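Local coordinates for magnetosome protein MamA (PDB 3AS8), which probably serves as a scaffold built from tetratricopeptide repeats, whose self-recognition promotes assembly of a complex associated with the magnetosome, at residues L94-L99 with V118-L123; E32-A37 with V42-H47; R67-A72 with K77-L82. All coordinates share one frame; numbering follows the deposited sequence. Where two conformers were deposited one is given.

Interaction 1 (L94-L99 with V118-L123); sequences LAVPLL and VALDNL
Beside the contact of Val96 with Ala119, the carbonyl oxygen of Val118 is gripped twice by a single residue. Asn122 N reaches Val118 O at 3.0 Å in the regular helical manner, and Asn122 ND2 adds a second bond to the same Val118 O at 2.8 Å. The two donors come from opposite faces of the carbonyl plane. The side-chain bond is bent, with 139° at its hydrogen, and its donor stands well above that plane.

This double hold sits where helix 110-122 ends, just before Leu123 meets helix 92-105 of the tetratricopeptide-repeat array. Across the interface one methyl does the work. With chi1 at 157°, Val96 keeps CG2 beside its own backbone N and turns it to the opposing helix. Val96 CG2 meets Leu123 CD1 at 3.7 Å and Ala119 CB at 3.8 Å. A third, looser neighbour is Leu120 CD2, 4.1 Å from Val96 CG2. The Val96 and Leu123 side chains cross at a slant. Tyr92, earlier on helix 92-105, also touches Ala119, Asn122 and Leu123, while Leu120 packs in addition on Ala129 and Ser132 of helix 126-139.

Every touch across the two segments is between aliphatic groups, which implies that their fit depends on shape and hydrophobic burial, while both bonds of Asn122 to Val118 O stay within helix 110-122 and add nothing across the interface.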
ATOM      1  N   LEU A  94      -0.400 -10.795   5.883  1.00 26.17           N
ATOM      2  CA  LEU A  94       0.688 -10.757   4.899  1.00 25.51           C
ATOM      3  C   LEU A  94       1.223  -9.316   4.691  1.00 22.59           C
ATOM      4  O   LEU A  94       2.381  -9.104   4.276  1.00 22.59           O
ATOM      5  CB  LEU A  94       0.194 -11.348   3.555  1.00 26.24           C
ATOM      6  CG  LEU A  94      -0.249 -12.813   3.655  1.00 29.29           C
ATOM      7  CD1 LEU A  94      -0.578 -13.381   2.254  1.00 29.70           C
ATOM      8  CD2 LEU A  94       0.860 -13.644   4.385  1.00 28.41           C
ATOM      9  N   ALA A  95       0.343  -8.374   4.912  1.00 19.32           N
ATOM     10  CA  ALA A  95       0.634  -6.958   4.687  1.00 20.45           C
ATOM     11  C   ALA A  95       1.667  -6.467   5.698  1.00 20.01           C
ATOM     12  O   ALA A  95       2.573  -5.778   5.342  1.00 18.97           O
ATOM     13  CB  ALA A  95      -0.683  -6.149   4.745  1.00 18.82           C
ATOM     14  N   VAL A  96       1.607  -6.946   6.957  1.00 21.22           N
ATOM     15  CA  VAL A  96       2.380  -6.333   8.027  1.00 21.07           C
ATOM     16  C   VAL A  96       3.894  -6.334   7.805  1.00 21.84           C
ATOM     17  O   VAL A  96       4.526  -5.262   7.846  1.00 19.83           O
ATOM     18  CB  VAL A  96       1.935  -6.944   9.421  1.00 22.52           C
ATOM     19  CG1 VAL A  96       2.997  -6.785  10.428  1.00 23.86           C
ATOM     20  CG2 VAL A  96       0.602  -6.303   9.805  1.00 22.75           C
ATOM     21  N   PRO A  97       4.494  -7.526   7.561  1.00 23.53           N
ATOM     22  CA  PRO A  97       5.944  -7.539   7.352  1.00 24.47           C
ATOM     23  C   PRO A  97       6.429  -6.681   6.178  1.00 23.18           C
ATOM     24  O   PRO A  97       7.498  -6.082   6.274  1.00 24.88           O
ATOM     25  CB  PRO A  97       6.288  -9.032   7.098  1.00 25.29           C
ATOM     26  CG  PRO A  97       5.049  -9.802   7.421  1.00 26.02           C
ATOM     27  CD  PRO A  97       3.884  -8.871   7.532  1.00 23.16           C
ATOM     28  N   LEU A  98       5.654  -6.603   5.110  1.00 21.37           N
ATOM     29  CA  LEU A  98       6.049  -5.826   3.959  1.00 21.46           C
ATOM     30  C   LEU A  98       6.013  -4.327   4.303  1.00 20.67           C
ATOM     31  O   LEU A  98       6.949  -3.586   4.007  1.00 21.18           O
ATOM     32  CB  LEU A  98       5.111  -6.135   2.749  1.00 20.64           C
ATOM     33  CG  LEU A  98       5.184  -7.588   2.150  1.00 20.41           C
ATOM     34  CD1 LEU A  98       3.982  -7.910   1.213  1.00 19.19           C
ATOM     35  CD2 LEU A  98       6.486  -7.849   1.446  1.00 19.36           C
ATOM     36  N   LEU A  99       4.904  -3.894   4.909  1.00 19.63           N
ATOM     37  CA  LEU A  99       4.777  -2.487   5.303  1.00 18.57           C
ATOM     38  C   LEU A  99       5.782  -2.059   6.403  1.00 18.80           C
ATOM     39  O   LEU A  99       6.219  -0.929   6.365  1.00 19.68           O
ATOM     40  CB  LEU A  99       3.327  -2.129   5.695  1.00 16.78           C
ATOM     41  CG  LEU A  99       2.284  -2.358   4.634  1.00 17.04           C
ATOM     42  CD1 LEU A  99       0.850  -2.092   5.195  1.00 23.14           C
ATOM     43  CD2 LEU A  99       2.505  -1.579   3.323  1.00 18.27           C
ATOM     44  N   VAL A 118      -3.664   0.337  10.216  1.00 16.57           N
ATOM     45  CA  VAL A 118      -4.939  -0.259   9.952  1.00 16.54           C
ATOM     46  C   VAL A 118      -4.825  -1.754  10.004  1.00 17.93           C
ATOM     47  O   VAL A 118      -5.732  -2.397  10.515  1.00 19.11           O
ATOM     48  CB  VAL A 118      -5.557   0.144   8.566  1.00 17.00           C
ATOM     49  CG1 VAL A 118      -6.879  -0.573   8.311  1.00 15.02           C
ATOM     50  CG2 VAL A 118      -5.875   1.675   8.550  1.00 16.92           C
ATOM     51  N   ALA A 119      -3.733  -2.302   9.495  1.00 17.39           N
ATOM     52  CA  ALA A 119      -3.579  -3.753   9.444  1.00 18.73           C
ATOM     53  C   ALA A 119      -3.451  -4.322  10.833  1.00 18.15           C
ATOM     54  O   ALA A 119      -4.105  -5.336  11.160  1.00 20.55           O
ATOM     55  CB  ALA A 119      -2.348  -4.187   8.555  1.00 15.94           C
ATOM     56  N   LEU A 120      -2.595  -3.705  11.618  1.00 17.50           N
ATOM     57  CA  LEU A 120      -2.363  -4.036  13.029  1.00 17.93           C
ATOM     58  C   LEU A 120      -3.653  -3.962  13.832  1.00 19.01           C
ATOM     59  O   LEU A 120      -3.977  -4.918  14.582  1.00 22.30           O
ATOM     60  CB  LEU A 120      -1.273  -3.135  13.613  1.00 16.78           C
ATOM     61  CG  LEU A 120       0.148  -3.387  13.108  1.00 17.85           C
ATOM     62  CD1 LEU A 120       1.063  -2.182  13.439  1.00 17.21           C
ATOM     63  CD2 LEU A 120       0.816  -4.693  13.576  1.00 17.57           C
ATOM     64  N   ASP A 121      -4.440  -2.888  13.648  1.00 20.03           N
ATOM     65  CA  ASP A 121      -5.710  -2.751  14.336  1.00 21.81           C
ATOM     66  C   ASP A 121      -6.650  -3.898  13.987  1.00 23.05           C
ATOM     67  O   ASP A 121      -7.339  -4.479  14.871  1.00 23.74           O
ATOM     68  CB  ASP A 121      -6.367  -1.411  14.053  1.00 23.33           C
ATOM     69  CG  ASP A 121      -7.727  -1.263  14.729  1.00 28.20           C
ATOM     70  OD1 ASP A 121      -8.669  -1.944  14.300  1.00 32.04           O
ATOM     71  OD2 ASP A 121      -7.864  -0.450  15.689  1.00 32.17           O
ATOM     72  N   ASN A 122      -6.678  -4.256  12.703  1.00 22.53           N
ATOM     73  CA  ASN A 122      -7.535  -5.374  12.270  1.00 23.58           C
ATOM     74  C   ASN A 122      -7.155  -6.690  12.832  1.00 22.91           C
ATOM     75  O   ASN A 122      -8.056  -7.523  13.067  1.00 24.91           O
ATOM     76  CB  ASN A 122      -7.684  -5.459  10.748  1.00 23.32           C
ATOM     77  CG  ASN A 122      -8.688  -4.444  10.261  1.00 26.70           C
ATOM     78  OD1 ASN A 122      -9.860  -4.658  10.455  1.00 32.96           O
ATOM     79  ND2 ASN A 122      -8.230  -3.276   9.755  1.00 26.43           N
ATOM     80  N   LEU A 123      -5.876  -6.860  13.104  1.00 24.92           N
ATOM     81  CA  LEU A 123      -5.340  -8.038  13.688  1.00 25.33           C
ATOM     82  C   LEU A 123      -5.456  -8.055  15.201  1.00 25.16           C
ATOM     83  O   LEU A 123      -4.921  -8.987  15.823  1.00 25.88           O
ATOM     84  CB  LEU A 123      -3.874  -8.209  13.293  1.00 26.38           C
ATOM     85  CG  LEU A 123      -3.590  -8.495  11.802  1.00 29.43           C
ATOM     86  CD1 LEU A 123      -2.101  -8.311  11.353  1.00 25.67           C
ATOM     87  CD2 LEU A 123      -4.075  -9.938  11.530  1.00 30.54           C
TER

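Interaction 2 (E32-A37 with V42-H47); sequences EQVYDA and VEVALH
The loop linking helix 24-31 to helix 42-54 in this tetratricopeptide-repeat protein lays Val34 and Tyr35 against Val44 and Ala45 on the first turns of the helix that it leads into. Val44 points at the loop, and its CG1 methyl makes the closest approach: with chi1 at 165° this branch lies anti to the backbone N. Val44 CG1 rests 3.9 Å from Tyr35 CA and 4.0 Å from Tyr35 CB, close to the plane of the phenol ring at its edge. Val34 CG1 is a more distant neighbour, 4.3 Å from Val44 CG1.

Farther out along the ring, Tyr35 CE1 approaches Ala45 CB at 4.1 Å. One face of the ring lies under the loop's own backbone, where Ala37 N stands 3.9 Å above the plane, offset toward the rim.

Tetratricopeptide repeats stack helix on helix, and here Tyr35 also touches Arg67 of helix 58-71 while Val44 packs on Arg12 of helix 5-20. The start of helix 42-54 is tied down by Asp41 OD1, which accepts a hydrogen bond from Val44 N. One turn on, His47 ND1 donates to Glu43 O at 2.8 Å, fairly straight at 154° and nearly in the imidazole plane. That side-chain bond restrains the imidazole's rotation; Glu43 O also accepts the backbone bond from His47 N.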
ATOM      1  N   GLU A  32       2.300  -9.476 -21.255  1.00 19.96           N
ATOM      2  CA  GLU A  32       1.933 -10.873 -21.344  1.00 21.78           C
ATOM      3  C   GLU A  32       2.760 -11.629 -22.403  1.00 23.78           C
ATOM      4  O   GLU A  32       2.900 -12.859 -22.327  1.00 24.71           O
ATOM      5  CB  GLU A  32       0.461 -10.999 -21.733  1.00 22.71           C
ATOM      6  CG  GLU A  32      -0.478 -10.930 -20.540  1.00 26.69           C
ATOM      7  CD  GLU A  32      -1.979 -11.112 -20.883  1.00 29.76           C
ATOM      8  OE1 GLU A  32      -2.387 -10.935 -22.055  1.00 31.96           O
ATOM      9  OE2 GLU A  32      -2.751 -11.440 -19.958  1.00 27.86           O
ATOM     10  N   GLN A  33       3.281 -10.896 -23.377  1.00 23.60           N
ATOM     11  CA  GLN A  33       3.983 -11.491 -24.497  1.00 26.59           C
ATOM     12  C   GLN A  33       5.459 -11.639 -24.215  1.00 29.75           C
ATOM     13  O   GLN A  33       6.199 -12.152 -25.077  1.00 32.93           O
ATOM     14  CB  GLN A  33       3.773 -10.629 -25.754  1.00 25.66           C
ATOM     15  CG  GLN A  33       2.328 -10.625 -26.196  1.00 27.09           C
ATOM     16  CD  GLN A  33       2.106  -9.811 -27.445  1.00 29.25           C
ATOM     17  OE1 GLN A  33       2.524 -10.242 -28.516  1.00 26.63           O
ATOM     18  NE2 GLN A  33       1.443  -8.644 -27.327  1.00 24.93           N
ATOM     19  N   VAL A  34       5.916 -11.126 -23.066  1.00 29.66           N
ATOM     20  CA  VAL A  34       7.293 -11.377 -22.628  1.00 30.90           C
ATOM     21  C   VAL A  34       7.432 -12.064 -21.262  1.00 31.24           C
ATOM     22  O   VAL A  34       8.480 -12.682 -20.988  1.00 31.60           O
ATOM     23  CB  VAL A  34       8.205 -10.113 -22.689  1.00 31.15           C
ATOM     24  CG1 VAL A  34       7.673  -8.936 -21.921  1.00 26.81           C
ATOM     25  CG2 VAL A  34       9.610 -10.489 -22.202  1.00 36.31           C
ATOM     26  N   TYR A  35       6.405 -11.984 -20.412  1.00 29.15           N
ATOM     27  CA  TYR A  35       6.501 -12.573 -19.080  1.00 29.29           C
ATOM     28  C   TYR A  35       6.671 -14.078 -19.221  1.00 32.35           C
ATOM     29  O   TYR A  35       5.943 -14.712 -19.959  1.00 32.02           O
ATOM     30  CB  TYR A  35       5.268 -12.259 -18.190  1.00 28.79           C
ATOM     31  CG  TYR A  35       5.306 -13.031 -16.906  1.00 27.13           C
ATOM     32  CD1 TYR A  35       6.265 -12.727 -15.928  1.00 29.72           C
ATOM     33  CD2 TYR A  35       4.430 -14.077 -16.662  1.00 30.46           C
ATOM     34  CE1 TYR A  35       6.376 -13.488 -14.711  1.00 31.31           C
ATOM     35  CE2 TYR A  35       4.500 -14.823 -15.430  1.00 30.24           C
ATOM     36  CZ  TYR A  35       5.487 -14.525 -14.486  1.00 30.68           C
ATOM     37  OH  TYR A  35       5.556 -15.254 -13.318  1.00 36.52           O
ATOM     38  N   ASP A  36       7.578 -14.644 -18.428  1.00 33.88           N
ATOM     39  CA  ASP A  36       7.888 -16.071 -18.493  1.00 38.59           C
ATOM     40  C   ASP A  36       8.314 -16.452 -17.078  1.00 40.51           C
ATOM     41  O   ASP A  36       9.327 -15.946 -16.609  1.00 40.86           O
ATOM     42  CB  ASP A  36       9.027 -16.310 -19.511  1.00 39.92           C
ATOM     43  CG  ASP A  36       9.403 -17.774 -19.640  1.00 46.02           C
ATOM     44  OD1 ASP A  36      10.080 -18.120 -20.625  1.00 48.52           O
ATOM     45  OD2 ASP A  36       8.975 -18.567 -18.771  1.00 46.66           O
ATOM     46  N   ALA A  37       7.504 -17.255 -16.385  1.00 43.58           N
ATOM     47  CA  ALA A  37       7.865 -17.792 -15.045  1.00 47.94           C
ATOM     48  C   ALA A  37       9.232 -18.502 -14.920  1.00 52.40           C
ATOM     49  O   ALA A  37       9.789 -18.529 -13.809  1.00 54.79           O
ATOM     50  CB  ALA A  37       6.756 -18.735 -14.502  1.00 49.33           C
ATOM     51  N   VAL A  42      12.182  -9.361 -12.850  1.00 36.62           N
ATOM     52  CA  VAL A  42      11.416  -8.732 -11.717  1.00 35.24           C
ATOM     53  C   VAL A  42      10.701  -7.472 -12.196  1.00 33.66           C
ATOM     54  O   VAL A  42       9.566  -7.195 -11.798  1.00 32.20           O
ATOM     55  CB  VAL A  42      12.288  -8.441 -10.437  1.00 37.35           C
ATOM     56  CG1 VAL A  42      13.357  -7.432 -10.689  1.00 39.41           C
ATOM     57  CG2 VAL A  42      11.418  -7.930  -9.270  1.00 36.66           C
ATOM     58  N   GLU A  43      11.310  -6.763 -13.126  1.00 31.89           N
ATOM     59  CA  GLU A  43      10.734  -5.490 -13.588  1.00 31.67           C
ATOM     60  C   GLU A  43       9.491  -5.726 -14.472  1.00 27.85           C
ATOM     61  O   GLU A  43       8.515  -4.947 -14.409  1.00 27.28           O
ATOM     62  CB  GLU A  43      11.846  -4.742 -14.294  1.00 34.19           C
ATOM     63  CG  GLU A  43      11.855  -3.262 -14.111  1.00 40.06           C
ATOM     64  CD  GLU A  43      11.825  -2.791 -12.683  1.00 42.28           C
ATOM     65  OE1 GLU A  43      10.996  -1.889 -12.414  1.00 46.04           O
ATOM     66  OE2 GLU A  43      12.614  -3.274 -11.845  1.00 45.58           O
ATOM     67  N   VAL A  44       9.516  -6.833 -15.231  1.00 27.13           N
ATOM     68  CA  VAL A  44       8.402  -7.276 -16.025  1.00 25.16           C
ATOM     69  C   VAL A  44       7.305  -7.780 -15.052  1.00 25.90           C
ATOM     70  O   VAL A  44       6.139  -7.320 -15.146  1.00 22.82           O
ATOM     71  CB  VAL A  44       8.824  -8.346 -17.057  1.00 26.50           C
ATOM     72  CG1 VAL A  44       7.583  -9.077 -17.618  1.00 25.40           C
ATOM     73  CG2 VAL A  44       9.698  -7.686 -18.196  1.00 23.19           C
ATOM     74  N   ALA A  45       7.663  -8.639 -14.070  1.00 24.05           N
ATOM     75  CA  ALA A  45       6.652  -9.143 -13.129  1.00 22.75           C
ATOM     76  C   ALA A  45       5.988  -8.021 -12.268  1.00 21.80           C
ATOM     77  O   ALA A  45       4.770  -8.027 -12.037  1.00 19.36           O
ATOM     78  CB  ALA A  45       7.207 -10.283 -12.221  1.00 24.86           C
ATOM     79  N   LEU A  46       6.776  -7.045 -11.862  1.00 21.64           N
ATOM     80  CA  LEU A  46       6.289  -5.929 -11.101  1.00 22.21           C
ATOM     81  C   LEU A  46       5.292  -5.073 -11.877  1.00 22.10           C
ATOM     82  O   LEU A  46       4.208  -4.749 -11.364  1.00 23.07           O
ATOM     83  CB  LEU A  46       7.420  -5.072 -10.681  1.00 23.28           C
ATOM     84  CG  LEU A  46       7.038  -3.678 -10.149  1.00 27.77           C
ATOM     85  CD1 LEU A  46       6.119  -3.778  -8.842  1.00 26.20           C
ATOM     86  CD2 LEU A  46       8.248  -2.837  -9.838  1.00 25.59           C
ATOM     87  N   HIS A  47       5.657  -4.693 -13.101  1.00 20.99           N
ATOM     88  CA  HIS A  47       4.776  -3.879 -13.907  1.00 20.27           C
ATOM     89  C   HIS A  47       3.516  -4.613 -14.402  1.00 18.48           C
ATOM     90  O   HIS A  47       2.420  -4.046 -14.408  1.00 17.43           O
ATOM     91  CB  HIS A  47       5.619  -3.157 -14.948  1.00 20.37           C
ATOM     92  CG  HIS A  47       6.454  -2.077 -14.335  1.00 21.92           C
ATOM     93  ND1 HIS A  47       7.778  -2.258 -13.956  1.00 26.95           N
ATOM     94  CD2 HIS A  47       6.101  -0.845 -13.886  1.00 23.77           C
ATOM     95  CE1 HIS A  47       8.218  -1.146 -13.382  1.00 26.74           C
ATOM     96  NE2 HIS A  47       7.229  -0.274 -13.335  1.00 29.90           N
TER

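Interaction 3 (R67-A72 with K77-L82); sequences RSIADA and KVATVL
Helix 67-71 and helix 77-82 run roughly antiparallel, their axes 9.7 Å apart at closest approach and at 148° to each other, with Ile69 and Val78 nearest in the backbone. They are the facing parts of helix 58-71 and helix 76-88, consecutive members of the tetratricopeptide-repeat array, joined by a short link in which Ala72 is the first residue to leave helical geometry.

Ile69 buries the largest share and uses two branches. Its chi1 of -144° is well short of a fully anti placement, and CG1 carries CD1 across to the second helix. There Ile69 CD1 lies 3.7 Å from Val78 CB and 4.1 Å from Ala79 CB, so it touches two successive residues. The Ile69 and Val78 side chains lie alongside each other, pointing in opposite senses. The other branch serves the next turn, where Ile69 CG2 meets Leu82 CD2 at 4.0 Å.

Val78 answers with CG1, held anti to its backbone N and leaning between two residues of the first helix: Ser68 CB lies 3.9 Å from Val78 CG1, and Ile69 CD1 is 3.8 Å from that same methyl. Ser68 thus offers a carbon to the interface, while its hydroxyl is bonded back to Leu64 O within its own helix. Leu98 of helix 92-105 packs on both Ile69 and Leu82, continuing the apolar layer to the following helix. At the start of helix 76-88, the backbone N of Val78 is hydrogen-bonded to Asn75 OD1.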
ATOM      1  N   ARG A  67       5.666 -13.766  -6.475  1.00 23.51           N
ATOM      2  CA  ARG A  67       6.791 -14.368  -7.179  1.00 26.28           C
ATOM      3  C   ARG A  67       7.979 -13.316  -7.245  1.00 26.04           C
ATOM      4  O   ARG A  67       9.139 -13.648  -7.078  1.00 25.77           O
ATOM      5  CB  ARG A  67       6.310 -14.855  -8.568  1.00 26.76           C
ATOM      6  CG  ARG A  67       6.997 -16.078  -9.085  1.00 35.64           C
ATOM      7  CD  ARG A  67       6.344 -16.643 -10.340  0.50 35.97           C
ATOM      8  NE  ARG A  67       4.908 -16.779 -10.142  0.50 35.54           N
ATOM      9  CZ  ARG A  67       4.318 -17.878  -9.677  0.50 37.74           C
ATOM     10  NH1 ARG A  67       5.043 -18.966  -9.373  0.50 37.13           N
ATOM     11  NH2 ARG A  67       3.003 -17.880  -9.506  0.50 35.98           N
ATOM     12  N   SER A  68       7.678 -12.051  -7.493  1.00 26.29           N
ATOM     13  CA  SER A  68       8.682 -10.981  -7.524  1.00 28.04           C
ATOM     14  C   SER A  68       9.407 -10.795  -6.191  1.00 29.31           C
ATOM     15  O   SER A  68      10.671 -10.779  -6.113  1.00 28.94           O
ATOM     16  CB  SER A  68       8.016  -9.666  -7.912  1.00 28.18           C
ATOM     17  OG  SER A  68       7.411  -9.797  -9.235  1.00 30.61           O
ATOM     18  N   ILE A  69       8.604 -10.654  -5.131  1.00 29.57           N
ATOM     19  CA  ILE A  69       9.187 -10.451  -3.794  1.00 30.80           C
ATOM     20  C   ILE A  69       9.964 -11.723  -3.385  1.00 31.63           C
ATOM     21  O   ILE A  69      10.910 -11.610  -2.654  1.00 33.63           O
ATOM     22  CB  ILE A  69       8.160  -9.966  -2.723  1.00 29.07           C
ATOM     23  CG1 ILE A  69       8.820  -8.967  -1.714  1.00 32.54           C
ATOM     24  CG2 ILE A  69       7.559 -11.134  -1.971  1.00 31.99           C
ATOM     25  CD1 ILE A  69       9.483  -7.651  -2.331  1.00 27.45           C
ATOM     26  N   ALA A  70       9.608 -12.901  -3.894  1.00 33.39           N
ATOM     27  CA  ALA A  70      10.442 -14.105  -3.649  1.00 35.31           C
ATOM     28  C   ALA A  70      11.822 -14.007  -4.355  1.00 37.01           C
ATOM     29  O   ALA A  70      12.837 -14.445  -3.854  1.00 38.95           O
ATOM     30  CB  ALA A  70       9.683 -15.416  -4.032  1.00 36.06           C
ATOM     31  N   ASP A  71      11.844 -13.437  -5.541  1.00 37.79           N
ATOM     32  CA  ASP A  71      13.055 -13.295  -6.342  1.00 39.50           C
ATOM     33  C   ASP A  71      13.951 -12.110  -5.913  1.00 37.92           C
ATOM     34  O   ASP A  71      15.187 -12.114  -6.071  1.00 38.10           O
ATOM     35  CB  ASP A  71      12.591 -13.055  -7.780  1.00 40.84           C
ATOM     36  CG  ASP A  71      13.739 -12.838  -8.741  1.00 46.61           C
ATOM     37  OD1 ASP A  71      14.496 -13.791  -8.950  1.00 52.81           O
ATOM     38  OD2 ASP A  71      13.885 -11.718  -9.286  1.00 53.56           O
ATOM     39  N   ALA A  72      13.303 -11.047  -5.458  1.00 34.37           N
ATOM     40  CA  ALA A  72      13.997  -9.804  -5.112  1.00 33.25           C
ATOM     41  C   ALA A  72      13.410  -9.335  -3.755  1.00 32.13           C
ATOM     42  O   ALA A  72      12.588  -8.390  -3.720  1.00 32.30           O
ATOM     43  CB  ALA A  72      13.791  -8.780  -6.219  1.00 31.95           C
ATOM     44  N   LYS A  77       9.859  -1.210  -4.020  0.50 25.00           N
ATOM     45  CA  LYS A  77       8.786  -0.826  -4.931  0.50 24.46           C
ATOM     46  C   LYS A  77       7.751  -1.991  -5.073  0.50 23.16           C
ATOM     47  O   LYS A  77       6.545  -1.766  -5.154  0.50 21.92           O
ATOM     48  CB  LYS A  77       9.462  -0.473  -6.251  0.50 26.51           C
ATOM     49  CG  LYS A  77       8.684   0.247  -7.286  0.50 28.83           C
ATOM     50  CD  LYS A  77       9.621   0.502  -8.481  0.50 28.74           C
ATOM     51  CE  LYS A  77       9.048   1.575  -9.372  0.50 28.95           C
ATOM     52  NZ  LYS A  77       7.782   1.068  -9.914  0.50 26.80           N
ATOM     53  N   VAL A  78       8.247  -3.222  -5.071  1.00 21.21           N
ATOM     54  CA  VAL A  78       7.417  -4.423  -5.025  1.00 20.41           C
ATOM     55  C   VAL A  78       6.712  -4.569  -3.659  1.00 20.25           C
ATOM     56  O   VAL A  78       5.525  -4.838  -3.556  1.00 18.34           O
ATOM     57  CB  VAL A  78       8.209  -5.714  -5.233  1.00 20.00           C
ATOM     58  CG1 VAL A  78       7.211  -6.958  -5.236  1.00 18.37           C
ATOM     59  CG2 VAL A  78       9.041  -5.711  -6.547  1.00 23.87           C
ATOM     60  N   ALA A  79       7.481  -4.396  -2.611  1.00 20.27           N
ATOM     61  CA  ALA A  79       6.956  -4.538  -1.285  1.00 19.80           C
ATOM     62  C   ALA A  79       5.815  -3.553  -0.998  1.00 17.65           C
ATOM     63  O   ALA A  79       4.819  -3.927  -0.334  1.00 17.28           O
ATOM     64  CB  ALA A  79       8.161  -4.403  -0.243  1.00 20.02           C
ATOM     65  N   THR A  80       5.949  -2.323  -1.516  1.00 18.03           N
ATOM     66  CA  THR A  80       4.959  -1.247  -1.351  1.00 17.98           C
ATOM     67  C   THR A  80       3.660  -1.617  -2.035  1.00 18.48           C
ATOM     68  O   THR A  80       2.571  -1.642  -1.388  1.00 16.22           O
ATOM     69  CB  THR A  80       5.486   0.102  -1.864  1.00 18.77           C
ATOM     70  OG1 THR A  80       6.729   0.378  -1.238  1.00 19.68           O
ATOM     71  CG2 THR A  80       4.511   1.270  -1.569  1.00 20.73           C
ATOM     72  N   VAL A  81       3.735  -1.999  -3.317  1.00 17.93           N
ATOM     73  CA  VAL A  81       2.533  -2.410  -4.071  0.50 18.75           C
ATOM     74  C   VAL A  81       1.852  -3.579  -3.402  1.00 17.92           C
ATOM     75  O   VAL A  81       0.651  -3.598  -3.127  1.00 17.65           O
ATOM     76  CB  VAL A  81       2.866  -2.933  -5.503  0.50 20.76           C
ATOM     77  CG1 VAL A  81       1.528  -3.216  -6.250  0.50 20.69           C
ATOM     78  CG2 VAL A  81       3.749  -1.944  -6.259  0.50 21.14           C
ATOM     79  N   LEU A  82       2.646  -4.614  -3.158  1.00 17.70           N
ATOM     80  CA  LEU A  82       2.074  -5.821  -2.669  1.00 17.20           C
ATOM     81  C   LEU A  82       1.492  -5.613  -1.260  1.00 17.52           C
ATOM     82  O   LEU A  82       0.379  -6.027  -1.001  1.00 17.93           O
ATOM     83  CB  LEU A  82       3.070  -6.934  -2.652  1.00 17.41           C
ATOM     84  CG  LEU A  82       2.676  -8.314  -2.184  1.00 15.28           C
ATOM     85  CD1 LEU A  82       1.390  -8.790  -2.984  1.00 17.90           C
ATOM     86  CD2 LEU A  82       3.948  -9.328  -2.277  1.00 16.49           C
TER

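The three contacts follow one another along the superhelix, with interaction 3 in the middle: its centre is about 13 Å from that of interaction 2 and about 16 Å from that of interaction 1. Interactions 1 and 2 do not touch, their nearest atoms being about 11 Å apart. Leu98, in segment 94-99 but not part of its contact with 118-123, reaches interaction 3, with Leu98 CD1 3.7 Å from Leu82 CG. On the other side, Tyr35 OH approaches Arg67 CD at 3.4 Å, joining interaction 2 to segment 67-72. The set illustrates how a repeat solenoid builds an elongated body from local contacts between helices close in sequence, consistent with a role in protein-protein interaction.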